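Local coordinates for protein levanase (Bacillus subtilis, PDB 4AZZ) that hydrolyses levan and related beta-fructans from the chain end, the portion modelled being its family 66 carbohydrate-binding module, which probably keeps the enzyme on levan, at residues Thr10-Val15 against Ile36-Ser41; Asp44-Ser49 against His114-Ala119; Ile53-Gly58 against Ile107-Lys112; Leu86-Lys91 against Ile100-Thr105. One frame throughout, in Å; residues are numbered along the deposited sequence. Where two conformers were deposited one is given.

Contact 1 (Thr10-Val15 against Ile36-Ser41); sequences TGWTTV and ILSSAS
Thr-10 O is gripped from the 36-41 side by up to three donors. Ser-38 OG gives the shortest bond, 2.7 Å to Thr-10 O, from only 18° off the carbonyl plane, while Ser-39 N comes in that plane at 3.2 Å from Thr-10 O. The hydroxyl of Ser-39 also reaches it, from above the plane, but that residue has two conformers and the bond is less certain. A chi1 of 169° turns Ser-38 OG away from its own N, and there it accepts from Ala-40 N, closing an ST turn. The same serine lays its CB over the six-membered ring of Trp-12, 3.7 Å from the centroid and almost on the ring normal, a CH-pi contact. Trp-12 NE1 is engaged by Met-9 O, and Phe-5 meets the indole edge-to-face, so the ring is held from several directions. Further on, Thr-13 and Leu-37 form an antiparallel hydrogen-bonded pair, Thr-13 N to Leu-37 O at 2.9 Å and Leu-37 N to Thr-13 O at 3.1 Å. Strand 13-16 is outermost in its sheet; where its regular pairing gives out, serine hydroxyls and an indole packed on a serine CB take over the work of tying the chain to strand 33-42.

Contact 2 (Asp44-Ser49 against His114-Ala119); sequences DFTYES and HLKTEA
Glu-48 sets its CG between its backbone N and carbonyl carbon (chi1 64°) and runs on extended, while His-114 swings its ring anti to the backbone N (chi1 -166°), and the two meet diagonally across the strand pair. His-114 NE2 donates to the anti lone pair of Glu-48 OE1 at 2.6 Å, nearly straight and within the imidazole plane, although the carboxylate is turned 56° from the ring. His-114 ND1 is bonded to Asp-50, so carboxylates hold both ring nitrogens, which would favour a protonated imidazole. On the same face Lys-116 lies alongside Glu-48, CB to CB 3.6 Å. The opposite face, turned toward the second sheet, is largely buried: Ala-119 CB sits under the Phe-45 ring, 3.6 Å from CE1 and offset toward the rim, and Phe-146 of the facing sheet meets that ring edge-to-face. Six backbone bonds join the strands in the pairs Phe-45 with Ala-119, Tyr-47 with Thr-117 and Ser-49 with Leu-115; Thr-117 N to Tyr-47 O, at 2.8 Å, is among the shorter of them. Charged groups on one face and mostly buried side chains on the other are what neighbouring antiparallel strands of a concanavalin-type beta sandwich present.

Contact 3 (Ile53-Gly58 against Ile107-Lys112); sequences IKDGNG and IDVNKK
Val-109 rests its CG2 on CG2 of Ile-53, 3.6 Å apart, the two side chains crossing at about a right angle; both residues have a second conformer, so this overlap describes one of the alternatives. The valine rides on a type II beta turn, Asp-108 to Lys-111, in which it takes the second position and Asn-110 the third, with the positive phi (68°) that this position requires. The turn leads into strand 112-120, and Ile-53 closes strand 45-53, its neighbour in the same sheet of the beta sandwich, so the contact sits where those two strands meet the loops at one end of the fold. The peptide N-H of the turn's third residue points at residues 53-58: Asn-110 N donates to Ile-53 O at 2.7 Å, nearly in line with the carbonyl bond (C=O...N angle 172°), a short bond made by backbone alone. Past it, Asp-55 brings its OD1 to 3.4 Å from Val-109 CG1 in the same conformer of the valine, while its charge is answered by a salt bridge to Arg-59, whose side chain also lies against the valine. Beside the direct bond, one water fills in for backbone pairing. It accepts a hydrogen bond from Ile-53 N at 2.7 Å and donates two to the turn, so a single molecule bridges the two segments and ties the first and last residues of the turn together: the water oxygen lies 2.9 Å from Asp-108 O and 2.6 Å from Lys-111 O.

Contact 4 (Leu86-Lys91 against Ile100-Thr105); sequences LVKFFK and IAEYKT
Ile-100 comes first and reaches across to Phe-89: with CG1 beside its backbone N (chi1 -60°), the chain carries CD1 over the phenyl face, 3.7 Å from the centroid and 17° off the normal, while CG2 touches CD2 of the same ring at 3.6 Å. Phe-124 of the opposing sheet also meets this ring. The backbone of Ile-100 joins in, since Phe-89 O accepts two hydrogen bonds, from Ile-100 N at 2.9 Å and from Ala-101 N at 3.2 Å. Two consecutive residues facing one is a classic beta bulge, set here in the hairpin of strands 86-93 and 96-104, the latter outermost in its seven-stranded antiparallel sheet. Ala-101 O in turn accepts from Phe-89 N at 2.8 Å. Glu-102 then stands on the other face, its CG between backbone N and carbonyl carbon (chi1 69°), which lays the carboxylate across the methyls of Leu-86, OE1 to CD1 being 3.7 Å. Tyr-103 restores the regular ladder, exchanging both N-H...O bonds with Val-87, and sends its ring off toward Val-133. Lys-104 folds its chain past Leu-86 CD2 on the Glu-102 side of the sheet, though it has two conformers and the fit is doubtful; in this conformer NZ bonds to His-84 O. Last, Thr-105 runs alongside Val-87, both pointing the same way, with methyls Thr-105 CG2 and Val-87 CG2 4.2 Å apart.

Contacts 1 and 4, partly buried, lie at the two margins of one sheet, on opposite sides of the chain's centre, each fixing an outermost strand. Contact 2, inside the other sheet, is also partly buried but nearest the centre, with no exposed touching residue; contact 3 continues from its strands at the surface. The chemistry follows: an unbroken ladder in contact 2, a bulge and an isoleucine on a ring in contact 4, serine hydroxyls in contact 1, a turn and a bridging water in contact 3. Contacts 1 and 4 each touch contact 2 across the sandwich: Trp-12 CH2 lies 3.7 Å from Tyr-47 OH, and Leu-115 packs on Val-87. Contact 4 is nested within contact 3, itself nested within contact 2.

Contact 1 (Thr10-Val15 against Ile36-Ser41)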
loop_
_atom_site.group_PDB
_atom_site.type_symbol
_atom_site.label_atom_id
_atom_site.label_comp_id
_atom_site.label_asym_id
_atom_site.label_seq_id
_atom_site.Cartn_x
_atom_site.Cartn_y
_atom_site.Cartn_z
ATOM N N THR A 10 1.024 -10.856 -10.750
ATOM C CA THR A 10 1.458 -12.147 -10.209
ATOM C C THR A 10 2.821 -12.080 -9.547
ATOM O O THR A 10 3.424 -10.993 -9.377
ATOM C CB THR A 10 1.507 -13.253 -11.288
ATOM O OG1 THR A 10 2.487 -12.895 -12.276
ATOM C CG2 THR A 10 0.131 -13.441 -11.933
ATOM N N GLY A 11 3.313 -13.256 -9.175
ATOM C CA GLY A 11 4.601 -13.401 -8.552
ATOM C C GLY A 11 4.681 -12.773 -7.167
ATOM O O GLY A 11 5.723 -12.258 -6.788
ATOM N N TRP A 12 3.604 -12.865 -6.396
ATOM C CA TRP A 12 3.614 -12.295 -5.039
ATOM C C TRP A 12 4.497 -13.096 -4.139
ATOM O O TRP A 12 4.270 -14.286 -3.943
ATOM C CB TRP A 12 2.198 -12.222 -4.485
ATOM C CG TRP A 12 1.351 -11.231 -5.211
ATOM C CD1 TRP A 12 0.519 -11.459 -6.314
ATOM C CD2 TRP A 12 1.217 -9.803 -4.914
ATOM N NE1 TRP A 12 -0.087 -10.296 -6.712
ATOM C CE2 TRP A 12 0.295 -9.261 -5.901
ATOM C CE3 TRP A 12 1.777 -8.944 -3.966
ATOM C CZ2 TRP A 12 -0.065 -7.930 -5.911
ATOM C CZ3 TRP A 12 1.376 -7.603 -3.973
ATOM C CH2 TRP A 12 0.483 -7.113 -4.918
ATOM N N THR A 13 5.515 -12.448 -3.583
ATOM C CA THR A 13 6.533 -13.129 -2.808
ATOM C C THR A 13 6.775 -12.362 -1.531
ATOM O O THR A 13 7.118 -11.180 -1.557
ATOM C CB THR A 13 7.859 -13.250 -3.582
ATOM O OG1 THR A 13 7.625 -13.925 -4.817
ATOM C CG2 THR A 13 8.900 -14.052 -2.778
ATOM N N THR A 14 6.571 -13.042 -0.411
ATOM C CA THR A 14 6.830 -12.438 0.892
ATOM C C THR A 14 8.245 -11.901 1.062
ATOM O O THR A 14 9.231 -12.526 0.630
ATOM C CB THR A 14 6.588 -13.493 1.976
ATOM O OG1 THR A 14 5.181 -13.771 2.013
ATOM C CG2 THR A 14 7.094 -12.984 3.321
ATOM N N VAL A 15 8.362 -10.712 1.662
ATOM C CA VAL A 15 9.679 -10.158 2.035
ATOM C C VAL A 15 9.892 -10.521 3.499
ATOM O O VAL A 15 10.937 -11.061 3.874
ATOM C CB VAL A 15 9.785 -8.613 1.820
ATOM C CG1 VAL A 15 11.114 -8.076 2.334
ATOM C CG2 VAL A 15 9.653 -8.247 0.338
ATOM N N ILE A 36 5.051 -7.594 1.258
ATOM C CA ILE A 36 5.064 -8.575 0.201
ATOM C C ILE A 36 5.191 -7.861 -1.138
ATOM O O ILE A 36 4.587 -6.814 -1.320
ATOM C CB ILE A 36 3.813 -9.451 0.290
ATOM C CG1 ILE A 36 3.930 -10.639 -0.697
ATOM C CG2 ILE A 36 2.512 -8.660 0.140
ATOM C CD1 ILE A 36 2.752 -11.566 -0.559
ATOM N N LEU A 37 5.981 -8.384 -2.066
ATOM C CA LEU A 37 6.170 -7.703 -3.357
ATOM C C LEU A 37 5.700 -8.531 -4.503
ATOM O O LEU A 37 5.950 -9.716 -4.520
ATOM C CB LEU A 37 7.655 -7.397 -3.633
ATOM C CG LEU A 37 8.191 -6.308 -2.728
ATOM C CD1 LEU A 37 9.650 -6.085 -3.008
ATOM C CD2 LEU A 37 7.418 -5.004 -2.934
ATOM N N SER A 38 5.062 -7.895 -5.481
ATOM C CA SER A 38 4.762 -8.575 -6.730
ATOM C C SER A 38 5.977 -8.500 -7.623
ATOM O O SER A 38 6.840 -7.647 -7.428
ATOM C CB SER A 38 3.604 -7.855 -7.390
ATOM O OG SER A 38 3.454 -8.330 -8.708
ATOM N N SER A 39 6.076 -9.388 -8.621
ATOM C CA SER A 39 7.194 -9.362 -9.570
ATOM C C SER A 39 7.041 -8.209 -10.562
ATOM O O SER A 39 7.996 -7.842 -11.260
ATOM C CB SER A 39 7.244 -10.675 -10.350
ATOM O OG SER A 39 5.955 -11.045 -10.791
ATOM N N ALA A 40 5.839 -7.686 -10.618
ATOM C CA ALA A 40 5.470 -6.613 -11.517
ATOM C C ALA A 40 6.143 -5.291 -11.117
ATOM O O ALA A 40 6.211 -4.961 -9.928
ATOM C CB ALA A 40 3.976 -6.448 -11.506
ATOM N N SER A 41 6.593 -4.548 -12.126
ATOM C CA SER A 41 7.176 -3.225 -11.926
ATOM C C SER A 41 6.361 -2.179 -12.672
ATOM O O SER A 41 5.542 -2.502 -13.563
ATOM C CB SER A 41 8.623 -3.179 -12.412
ATOM O OG SER A 41 9.511 -3.813 -11.514
#

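Contact 2 (Asp44-Ser49 against His114-Ala119)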
loop_
_atom_site.group_PDB
_atom_site.type_symbol
_atom_site.label_atom_id
_atom_site.label_comp_id
_atom_site.label_asym_id
_atom_site.label_seq_id
_atom_site.Cartn_x
_atom_site.Cartn_y
_atom_site.Cartn_z
ATOM N N ASP A 44 4.934 4.929 -14.393
ATOM C CA ASP A 44 3.698 5.697 -14.237
ATOM C C ASP A 44 2.520 4.721 -14.315
ATOM O O ASP A 44 2.483 3.821 -15.170
ATOM C CB ASP A 44 3.593 6.728 -15.351
ATOM C CG ASP A 44 4.651 7.844 -15.229
ATOM O OD1 ASP A 44 5.324 7.980 -14.169
ATOM O OD2 ASP A 44 4.759 8.618 -16.208
ATOM N N PHE A 45 1.546 4.898 -13.422
ATOM C CA PHE A 45 0.508 3.895 -13.272
ATOM C C PHE A 45 -0.607 4.410 -12.359
ATOM O O PHE A 45 -0.483 5.456 -11.675
ATOM C CB PHE A 45 1.070 2.575 -12.674
ATOM C CG PHE A 45 1.902 2.808 -11.427
ATOM C CD1 PHE A 45 1.274 3.092 -10.217
ATOM C CD2 PHE A 45 3.305 2.808 -11.499
ATOM C CE1 PHE A 45 1.995 3.397 -9.066
ATOM C CE2 PHE A 45 4.042 3.126 -10.345
ATOM C CZ PHE A 45 3.386 3.411 -9.138
ATOM N N THR A 46 -1.706 3.657 -12.408
ATOM C CA THR A 46 -2.687 3.599 -11.320
ATOM C C THR A 46 -2.476 2.302 -10.575
ATOM O O THR A 46 -2.037 1.279 -11.149
ATOM C CB THR A 46 -4.149 3.774 -11.802
ATOM O OG1 THR A 46 -4.495 2.712 -12.696
ATOM C CG2 THR A 46 -4.304 5.076 -12.506
ATOM N N TYR A 47 -2.700 2.336 -9.266
ATOM C CA TYR A 47 -2.519 1.156 -8.425
ATOM C C TYR A 47 -3.508 1.254 -7.273
ATOM O O TYR A 47 -3.601 2.305 -6.620
ATOM C CB TYR A 47 -1.090 1.130 -7.851
ATOM C CG TYR A 47 -0.729 -0.054 -6.988
ATOM C CD1 TYR A 47 -1.189 -1.320 -7.303
ATOM C CD2 TYR A 47 0.140 0.083 -5.882
ATOM C CE1 TYR A 47 -0.815 -2.456 -6.579
ATOM C CE2 TYR A 47 0.525 -1.046 -5.119
ATOM C CZ TYR A 47 0.052 -2.322 -5.489
ATOM O OH TYR A 47 0.400 -3.457 -4.788
ATOM N N GLU A 48 -4.261 0.183 -7.034
ATOM C CA GLU A 48 -5.367 0.311 -6.069
ATOM C C GLU A 48 -5.757 -1.009 -5.463
ATOM O O GLU A 48 -5.448 -2.051 -6.001
ATOM C CB GLU A 48 -6.601 0.969 -6.740
ATOM C CG GLU A 48 -7.203 0.121 -7.863
ATOM C CD GLU A 48 -8.180 0.909 -8.709
ATOM O OE1 GLU A 48 -9.226 1.375 -8.188
ATOM O OE2 GLU A 48 -7.887 1.084 -9.906
ATOM N N SER A 49 -6.418 -0.925 -4.310
ATOM C CA SER A 49 -6.857 -2.089 -3.562
ATOM C C SER A 49 -8.011 -1.728 -2.676
ATOM O O SER A 49 -8.119 -0.587 -2.201
ATOM C CB SER A 49 -5.702 -2.575 -2.662
ATOM O OG SER A 49 -6.010 -3.820 -2.019
ATOM N N HIS A 114 -11.422 1.727 -0.021
ATOM C CA HIS A 114 -10.732 1.582 -1.286
ATOM C C HIS A 114 -9.653 2.649 -1.359
ATOM O O HIS A 114 -9.916 3.821 -1.101
ATOM C CB HIS A 114 -11.708 1.768 -2.456
ATOM C CG HIS A 114 -11.133 1.291 -3.760
ATOM N ND1 HIS A 114 -10.976 -0.008 -4.032
ATOM C CD2 HIS A 114 -10.636 1.985 -4.869
ATOM C CE1 HIS A 114 -10.427 -0.167 -5.248
ATOM N NE2 HIS A 114 -10.212 1.049 -5.761
ATOM N N LEU A 115 -8.417 2.239 -1.635
ATOM C CA LEU A 115 -7.327 3.210 -1.748
ATOM C C LEU A 115 -6.709 3.082 -3.132
ATOM O O LEU A 115 -6.404 1.973 -3.584
ATOM C CB LEU A 115 -6.253 2.896 -0.689
ATOM C CG LEU A 115 -5.168 3.932 -0.465
ATOM C CD1 LEU A 115 -5.805 5.185 0.115
ATOM C CD2 LEU A 115 -4.081 3.380 0.493
ATOM N N LYS A 116 -6.519 4.222 -3.772
ATOM C CA LYS A 116 -5.969 4.274 -5.130
ATOM C C LYS A 116 -4.878 5.333 -5.237
ATOM O O LYS A 116 -5.019 6.440 -4.706
ATOM C CB LYS A 116 -7.079 4.523 -6.166
ATOM C CG LYS A 116 -6.550 4.791 -7.594
ATOM C CD LYS A 116 -7.796 4.986 -8.491
ATOM C CE LYS A 116 -7.466 5.347 -9.911
ATOM N NZ LYS A 116 -8.738 5.793 -10.564
ATOM N N THR A 117 -3.758 5.004 -5.884
ATOM C CA THR A 117 -2.708 5.962 -6.149
ATOM C C THR A 117 -2.605 6.120 -7.664
ATOM O O THR A 117 -2.600 5.082 -8.368
ATOM C CB THR A 117 -1.356 5.448 -5.570
ATOM O OG1 THR A 117 -1.436 5.418 -4.137
ATOM C CG2 THR A 117 -0.148 6.312 -6.028
ATOM N N GLU A 118 -2.497 7.376 -8.117
ATOM C CA GLU A 118 -2.116 7.687 -9.490
ATOM C C GLU A 118 -0.689 8.297 -9.441
ATOM O O GLU A 118 -0.515 9.373 -8.912
ATOM C CB GLU A 118 -3.134 8.673 -10.091
ATOM C CG GLU A 118 -4.526 8.062 -10.267
ATOM C CD GLU A 118 -5.570 9.009 -10.880
ATOM O OE1 GLU A 118 -5.426 10.241 -10.769
ATOM O OE2 GLU A 118 -6.557 8.506 -11.475
ATOM N N ALA A 119 0.298 7.602 -9.993
ATOM C CA ALA A 119 1.679 8.052 -9.959
ATOM C C ALA A 119 2.040 8.408 -11.394
ATOM O O ALA A 119 2.052 7.550 -12.273
ATOM C CB ALA A 119 2.589 6.941 -9.412
#

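Contact 3 (Ile53-Gly58 against Ile107-Lys112)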
loop_
_atom_site.group_PDB
_atom_site.type_symbol
_atom_site.label_atom_id
_atom_site.label_comp_id
_atom_site.label_asym_id
_atom_site.label_seq_id
_atom_site.Cartn_x
_atom_site.Cartn_y
_atom_site.Cartn_z
ATOM N N ILE A 53 -8.722 -3.180 7.710
ATOM C CA ILE A 53 -7.939 -3.439 8.921
ATOM C C ILE A 53 -8.790 -4.325 9.844
ATOM O O ILE A 53 -9.941 -3.964 10.161
ATOM C CB ILE A 53 -7.627 -2.132 9.685
ATOM C CG1 ILE A 53 -6.974 -1.067 8.774
ATOM C CG2 ILE A 53 -6.735 -2.406 10.905
ATOM C CD1 ILE A 53 -5.716 -1.518 8.047
ATOM N N LYS A 54 -8.256 -5.469 10.260
ATOM C CA LYS A 54 -9.004 -6.455 11.030
ATOM C C LYS A 54 -8.734 -6.250 12.515
ATOM O O LYS A 54 -7.949 -5.393 12.905
ATOM C CB LYS A 54 -8.526 -7.860 10.654
ATOM C CG LYS A 54 -8.401 -8.133 9.168
ATOM C CD LYS A 54 -9.685 -8.703 8.615
ATOM C CE LYS A 54 -10.154 -9.851 9.477
ATOM N NZ LYS A 54 -11.295 -10.536 8.843
ATOM N N ASP A 55 -9.360 -7.063 13.351
ATOM C CA ASP A 55 -8.961 -7.082 14.753
ATOM C C ASP A 55 -7.546 -7.692 14.865
ATOM O O ASP A 55 -7.102 -8.457 13.988
ATOM C CB ASP A 55 -9.958 -7.913 15.559
ATOM C CG ASP A 55 -11.388 -7.370 15.472
ATOM O OD1 ASP A 55 -11.572 -6.136 15.367
ATOM O OD2 ASP A 55 -12.347 -8.171 15.514
ATOM N N GLY A 56 -6.843 -7.375 15.940
ATOM C CA GLY A 56 -5.581 -8.035 16.244
ATOM C C GLY A 56 -4.393 -7.122 16.140
ATOM O O GLY A 56 -4.474 -6.046 15.545
ATOM N N ASN A 57 -3.266 -7.560 16.694
ATOM C CA ASN A 57 -2.089 -6.712 16.763
ATOM C C ASN A 57 -2.496 -5.352 17.333
ATOM O O ASN A 57 -3.215 -5.267 18.343
ATOM C CB ASN A 57 -1.392 -6.602 15.396
ATOM C CG ASN A 57 -1.078 -7.970 14.781
ATOM O OD1 ASN A 57 0.051 -8.470 14.896
ATOM N ND2 ASN A 57 -2.086 -8.605 14.163
ATOM N N GLY A 58 -2.043 -4.295 16.695
ATOM C CA GLY A 58 -2.257 -2.964 17.197
ATOM C C GLY A 58 -3.321 -2.205 16.439
ATOM O O GLY A 58 -3.496 -1.013 16.706
ATOM N N ILE A 107 -10.390 6.323 10.169
ATOM C CA ILE A 107 -10.202 4.998 9.617
ATOM C C ILE A 107 -10.565 3.988 10.728
ATOM O O ILE A 107 -9.899 3.929 11.760
ATOM C CB ILE A 107 -8.748 4.784 9.211
ATOM C CG1 ILE A 107 -8.300 5.776 8.089
ATOM C CG2 ILE A 107 -8.504 3.356 8.745
ATOM C CD1 ILE A 107 -8.989 5.585 6.751
ATOM N N ASP A 108 -11.604 3.199 10.481
ATOM C CA ASP A 108 -12.108 2.307 11.511
ATOM C C ASP A 108 -11.753 0.880 11.138
ATOM O O ASP A 108 -11.652 0.545 9.955
ATOM C CB ASP A 108 -13.628 2.423 11.568
ATOM C CG ASP A 108 -14.114 3.774 12.114
ATOM O OD1 ASP A 108 -13.347 4.487 12.798
ATOM O OD2 ASP A 108 -15.289 4.047 11.868
ATOM N N VAL A 109 -11.576 0.027 12.146
ATOM C CA VAL A 109 -11.368 -1.407 11.903
ATOM C C VAL A 109 -12.647 -2.072 11.339
ATOM O O VAL A 109 -13.748 -1.632 11.622
ATOM C CB VAL A 109 -10.828 -2.108 13.177
ATOM C CG1 VAL A 109 -11.045 -3.611 13.160
ATOM C CG2 VAL A 109 -9.349 -1.818 13.323
ATOM N N ASN A 110 -12.478 -3.079 10.490
ATOM C CA ASN A 110 -13.566 -3.890 9.936
ATOM C C ASN A 110 -14.465 -3.122 8.989
ATOM O O ASN A 110 -15.612 -3.510 8.807
ATOM C CB ASN A 110 -14.414 -4.430 11.070
ATOM C CG ASN A 110 -13.707 -5.518 11.871
ATOM O OD1 ASN A 110 -13.871 -5.605 13.090
ATOM N ND2 ASN A 110 -12.948 -6.338 11.209
ATOM N N LYS A 111 -13.971 -2.003 8.460
ATOM C CA LYS A 111 -14.607 -1.248 7.393
ATOM C C LYS A 111 -13.723 -1.355 6.145
ATOM O O LYS A 111 -12.494 -1.187 6.213
ATOM C CB LYS A 111 -14.797 0.217 7.795
ATOM C CG LYS A 111 -15.573 1.038 6.769
ATOM C CD LYS A 111 -16.005 2.393 7.328
ATOM C CE LYS A 111 -17.265 2.329 8.197
ATOM N NZ LYS A 111 -17.714 3.686 8.661
ATOM N N LYS A 112 -14.334 -1.687 5.014
ATOM C CA LYS A 112 -13.599 -1.810 3.788
ATOM C C LYS A 112 -13.357 -0.405 3.266
ATOM O O LYS A 112 -14.302 0.433 3.169
ATOM C CB LYS A 112 -14.387 -2.637 2.774
ATOM C CG LYS A 112 -13.678 -2.671 1.432
ATOM C CD LYS A 112 -14.063 -3.863 0.584
ATOM C CE LYS A 112 -15.528 -3.881 0.260
ATOM N NZ LYS A 112 -15.913 -5.291 -0.024
HETATM O O HOH W 1 -10.611 -1.267 7.998
#

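Contact 4 (Leu86-Lys91 against Ile100-Thr105)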
loop_
_atom_site.group_PDB
_atom_site.type_symbol
_atom_site.label_atom_id
_atom_site.label_comp_id
_atom_site.label_asym_id
_atom_site.label_seq_id
_atom_site.Cartn_x
_atom_site.Cartn_y
_atom_site.Cartn_z
ATOM N N LEU A 86 -5.412 8.204 9.718
ATOM C CA LEU A 86 -4.659 8.962 8.712
ATOM C C LEU A 86 -4.666 8.142 7.424
ATOM O O LEU A 86 -4.640 6.903 7.471
ATOM C CB LEU A 86 -3.181 9.075 9.159
ATOM C CG LEU A 86 -2.775 10.130 10.180
ATOM C CD1 LEU A 86 -1.306 9.924 10.531
ATOM C CD2 LEU A 86 -3.013 11.512 9.599
ATOM N N VAL A 87 -4.628 8.839 6.295
ATOM C CA VAL A 87 -4.039 8.304 5.069
ATOM C C VAL A 87 -2.655 8.954 4.983
ATOM O O VAL A 87 -2.545 10.172 5.002
ATOM C CB VAL A 87 -4.876 8.664 3.821
ATOM C CG1 VAL A 87 -4.139 8.263 2.540
ATOM C CG2 VAL A 87 -6.222 7.943 3.882
ATOM N N LYS A 88 -1.602 8.132 4.904
ATOM C CA LYS A 88 -0.245 8.670 4.907
ATOM C C LYS A 88 0.434 8.333 3.591
ATOM O O LYS A 88 0.340 7.200 3.122
ATOM C CB LYS A 88 0.552 8.072 6.079
ATOM C CG LYS A 88 1.886 8.739 6.344
ATOM C CD LYS A 88 2.571 8.032 7.533
ATOM C CE LYS A 88 1.843 8.229 8.876
ATOM N NZ LYS A 88 2.439 7.434 10.000
ATOM N N PHE A 89 1.134 9.318 3.013
ATOM C CA PHE A 89 1.962 9.069 1.852
ATOM C C PHE A 89 3.388 9.255 2.337
ATOM O O PHE A 89 3.732 10.318 2.856
ATOM C CB PHE A 89 1.580 10.026 0.715
ATOM C CG PHE A 89 2.507 9.984 -0.486
ATOM C CD1 PHE A 89 2.984 8.791 -0.997
ATOM C CD2 PHE A 89 2.854 11.171 -1.130
ATOM C CE1 PHE A 89 3.834 8.762 -2.126
ATOM C CE2 PHE A 89 3.672 11.167 -2.279
ATOM C CZ PHE A 89 4.164 9.951 -2.768
ATOM N N PHE A 90 4.202 8.204 2.232
ATOM C CA PHE A 90 5.573 8.340 2.745
ATOM C C PHE A 90 6.516 7.524 1.915
ATOM O O PHE A 90 6.117 6.870 0.932
ATOM C CB PHE A 90 5.678 7.955 4.248
ATOM C CG PHE A 90 5.247 6.526 4.588
ATOM C CD1 PHE A 90 3.895 6.165 4.601
ATOM C CD2 PHE A 90 6.202 5.565 4.939
ATOM C CE1 PHE A 90 3.507 4.894 4.974
ATOM C CE2 PHE A 90 5.804 4.298 5.308
ATOM C CZ PHE A 90 4.465 3.964 5.293
ATOM N N LYS A 91 7.798 7.653 2.249
ATOM C CA LYS A 91 8.844 6.964 1.484
ATOM C C LYS A 91 9.762 6.267 2.479
ATOM O O LYS A 91 9.980 6.789 3.580
ATOM C CB LYS A 91 9.651 7.930 0.566
ATOM C CG LYS A 91 10.308 9.128 1.272
ATOM C CD LYS A 91 10.976 10.059 0.250
ATOM C CE LYS A 91 11.326 11.376 0.897
ATOM N NZ LYS A 91 11.847 12.356 -0.058
ATOM N N ILE A 100 5.687 12.314 3.460
ATOM C CA ILE A 100 5.575 13.295 2.391
ATOM C C ILE A 100 4.320 14.107 2.621
ATOM O O ILE A 100 4.332 15.352 2.497
ATOM C CB ILE A 100 5.559 12.608 1.016
ATOM C CG1 ILE A 100 6.865 11.822 0.829
ATOM C CG2 ILE A 100 5.296 13.611 -0.138
ATOM C CD1 ILE A 100 6.734 10.822 -0.325
ATOM N N ALA A 101 3.201 13.450 2.967
ATOM C CA ALA A 101 1.941 14.209 3.234
ATOM C C ALA A 101 1.014 13.243 3.932
ATOM O O ALA A 101 1.157 12.040 3.767
ATOM C CB ALA A 101 1.280 14.645 1.916
ATOM N N GLU A 102 0.097 13.759 4.728
ATOM C CA GLU A 102 -0.892 12.875 5.319
ATOM C C GLU A 102 -2.187 13.646 5.455
ATOM O O GLU A 102 -2.173 14.884 5.421
ATOM C CB GLU A 102 -0.408 12.362 6.688
ATOM C CG GLU A 102 -0.350 13.421 7.753
ATOM C CD GLU A 102 0.348 12.977 9.026
ATOM O OE1 GLU A 102 1.244 12.102 8.942
ATOM O OE2 GLU A 102 0.024 13.578 10.077
ATOM N N TYR A 103 -3.284 12.918 5.626
ATOM C CA TYR A 103 -4.650 13.501 5.635
ATOM C C TYR A 103 -5.404 12.843 6.782
ATOM O O TYR A 103 -5.519 11.634 6.815
ATOM C CB TYR A 103 -5.330 13.128 4.335
ATOM C CG TYR A 103 -6.713 13.691 4.193
ATOM C CD1 TYR A 103 -6.895 14.987 3.766
ATOM C CD2 TYR A 103 -7.829 12.897 4.428
ATOM C CE1 TYR A 103 -8.164 15.532 3.610
ATOM C CE2 TYR A 103 -9.114 13.442 4.268
ATOM C CZ TYR A 103 -9.257 14.739 3.864
ATOM O OH TYR A 103 -10.517 15.311 3.680
ATOM N N LYS A 104 -5.855 13.623 7.762
ATOM C CA LYS A 104 -6.486 13.048 8.950
ATOM C C LYS A 104 -7.964 12.796 8.639
ATOM O O LYS A 104 -8.682 13.678 8.226
ATOM C CB LYS A 104 -6.306 13.973 10.163
ATOM C CG LYS A 104 -6.442 13.351 11.550
ATOM C CD LYS A 104 -5.236 12.516 11.991
ATOM C CE LYS A 104 -4.974 12.600 13.496
ATOM N NZ LYS A 104 -5.772 11.665 14.375
ATOM N N THR A 105 -8.399 11.556 8.823
ATOM C CA THR A 105 -9.736 11.182 8.444
ATOM C C THR A 105 -10.042 9.879 9.195
ATOM O O THR A 105 -9.145 9.079 9.448
ATOM C CB THR A 105 -9.809 11.018 6.894
ATOM O OG1 THR A 105 -11.174 10.897 6.468
ATOM C CG2 THR A 105 -9.006 9.796 6.405
#